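Putative acetyl xylan esterase (Cellvibrio japonicus, PDB 2W9X) removes acetyl groups from acetylated glucomannan and, less readily, from xylan, helping to break down plant cell wall polysaccharides. Local coordinates at residues 59-64 with 127-132. Sequence-based numbering, arbitrary orientation.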
loop_
_atom_site.group_PDB
_atom_site.type_symbol
_atom_site.label_atom_id
_atom_site.label_comp_id
_atom_site.label_asym_id
_atom_site.label_seq_id
_atom_site.Cartn_x
_atom_site.Cartn_y
_atom_site.Cartn_z
ATOM N N THR B 59 -22.785 -1.182 -27.895
ATOM C CA THR B 59 -22.834 -1.692 -29.270
ATOM C C THR B 59 -22.267 -0.693 -30.290
ATOM O O THR B 59 -22.061 0.488 -29.971
ATOM C CB THR B 59 -24.247 -2.177 -29.674
ATOM O OG1 THR B 59 -24.134 -3.012 -30.824
ATOM C CG2 THR B 59 -25.190 -1.017 -29.988
ATOM N N ALA B 60 -22.027 -1.179 -31.513
ATOM C CA ALA B 60 -21.433 -0.389 -32.584
ATOM C C ALA B 60 -21.937 -0.891 -33.928
ATOM O O ALA B 60 -22.022 -2.107 -34.155
ATOM C CB ALA B 60 -19.904 -0.459 -32.524
ATOM N N PHE B 61 -22.270 0.044 -34.816
ATOM C CA PHE B 61 -22.830 -0.306 -36.128
ATOM C C PHE B 61 -22.753 0.832 -37.142
ATOM O O PHE B 61 -22.731 2.011 -36.775
ATOM C CB PHE B 61 -24.288 -0.759 -35.984
ATOM C CG PHE B 61 -25.221 0.335 -35.549
ATOM C CD1 PHE B 61 -25.259 0.753 -34.219
ATOM C CD2 PHE B 61 -26.062 0.949 -36.469
ATOM C CE1 PHE B 61 -26.117 1.771 -33.817
ATOM C CE2 PHE B 61 -26.925 1.968 -36.077
ATOM C CZ PHE B 61 -26.954 2.380 -34.749
ATOM N N LYS B 62 -22.710 0.461 -38.420
ATOM C CA LYS B 62 -22.931 1.394 -39.516
ATOM C C LYS B 62 -24.404 1.304 -39.895
ATOM O O LYS B 62 -24.902 0.224 -40.219
ATOM C CB LYS B 62 -22.048 1.047 -40.717
ATOM N N GLY B 63 -25.093 2.440 -39.833
ATOM C CA GLY B 63 -26.529 2.514 -40.109
ATOM C C GLY B 63 -27.144 3.746 -39.468
ATOM O O GLY B 63 -26.444 4.521 -38.808
ATOM N N GLN B 64 -28.453 3.919 -39.644
ATOM C CA GLN B 64 -29.141 5.128 -39.171
ATOM C C GLN B 64 -30.346 4.918 -38.241
ATOM O O GLN B 64 -31.052 5.879 -37.925
ATOM N N PHE B 127 -30.211 -4.400 -28.366
ATOM C CA PHE B 127 -30.137 -3.342 -29.379
ATOM C C PHE B 127 -30.609 -3.868 -30.738
ATOM O O PHE B 127 -29.935 -4.714 -31.340
ATOM C CB PHE B 127 -28.689 -2.855 -29.535
ATOM C CG PHE B 127 -28.097 -2.238 -28.292
ATOM C CD1 PHE B 127 -28.403 -0.926 -27.934
ATOM C CD2 PHE B 127 -27.200 -2.955 -27.505
ATOM C CE1 PHE B 127 -27.848 -0.347 -26.794
ATOM C CE2 PHE B 127 -26.638 -2.383 -26.362
ATOM C CZ PHE B 127 -26.961 -1.074 -26.007
ATOM N N TYR B 128 -31.734 -3.336 -31.227
ATOM C CA TYR B 128 -32.369 -3.809 -32.464
ATOM C C TYR B 128 -32.258 -2.808 -33.622
ATOM O O TYR B 128 -32.300 -1.585 -33.402
ATOM C CB TYR B 128 -33.831 -4.200 -32.200
ATOM C CG TYR B 128 -33.961 -5.546 -31.517
ATOM C CD1 TYR B 128 -34.512 -6.632 -32.186
ATOM C CD2 TYR B 128 -33.503 -5.738 -30.208
ATOM C CE1 TYR B 128 -34.621 -7.879 -31.570
ATOM C CE2 TYR B 128 -33.602 -6.985 -29.583
ATOM C CZ TYR B 128 -34.163 -8.047 -30.267
ATOM O OH TYR B 128 -34.268 -9.281 -29.659
ATOM N N THR B 129 -32.107 -3.338 -34.848
ATOM C CA THR B 129 -31.858 -2.507 -36.031
ATOM C C THR B 129 -32.602 -3.008 -37.273
ATOM O O THR B 129 -33.400 -3.953 -37.214
ATOM C CB THR B 129 -30.344 -2.460 -36.393
ATOM O OG1 THR B 129 -29.545 -2.737 -35.215
ATOM C CG2 THR B 129 -29.957 -1.083 -36.963
ATOM N N ASP B 130 -32.333 -2.330 -38.388
ATOM C CA ASP B 130 -32.699 -2.779 -39.724
ATOM C C ASP B 130 -31.647 -3.799 -40.185
ATOM O O ASP B 130 -30.449 -3.601 -39.956
ATOM C CB ASP B 130 -32.745 -1.584 -40.681
ATOM N N PRO B 131 -32.083 -4.891 -40.844
ATOM C CA PRO B 131 -31.184 -6.002 -41.205
ATOM C C PRO B 131 -30.021 -5.624 -42.141
ATOM O O PRO B 131 -29.059 -6.391 -42.257
ATOM C CB PRO B 131 -32.117 -6.998 -41.905
ATOM C CG PRO B 131 -33.495 -6.608 -41.484
ATOM C CD PRO B 131 -33.459 -5.130 -41.319
ATOM N N SER B 132 -30.119 -4.463 -42.795
ATOM C CA SER B 132 -29.075 -3.969 -43.699
ATOM C C SER B 132 -27.829 -3.391 -43.003
ATOM O O SER B 132 -26.791 -3.215 -43.648
#
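Thr-59 and Phe-127 meet as methyl on ring, a worked example of how strands of two β-sheets can meet through side chains without a hydrogen bond between segments 59-64 and 127-132. Followed outward from the backbone, Thr-59 first brings its CB to 3.7 Å from CD2 of Phe-127, near one rim of the ring. There the side chain forks. CG2, held between the backbone N and the carbonyl carbon, drops over the ring face and comes within 3.6 Å of CG of Phe-127. Its distance to the centroid of the Phe-127 ring is 3.7 Å, on a line 17° off the ring normal, which makes a CH-pi contact. The other branch, OG1, lies anti to the backbone N (chi1 -162°) and hydrogen-bonds to the carbonyl oxygen of Pro-29, so the buried hydroxyl is satisfied, leaving the methyl branch to lie on the ring. Phe-127 also packs edge-to-face with Phe-124. Two residues along each segment the apposition recurs more loosely, where CE2 of Phe-61 lies 4.4 Å from CG2 of Thr-129, an oblique touch. Leu-28, in the loop before strand 31-33, touches Thr-59, Phe-61 and Thr-129 and bonds through its backbone to Phe-127, bridging both segments. Side chains from two antiparallel sheets thus meet across the gap between them, as in a β-sandwich core, here in the N-terminal CE2 domain.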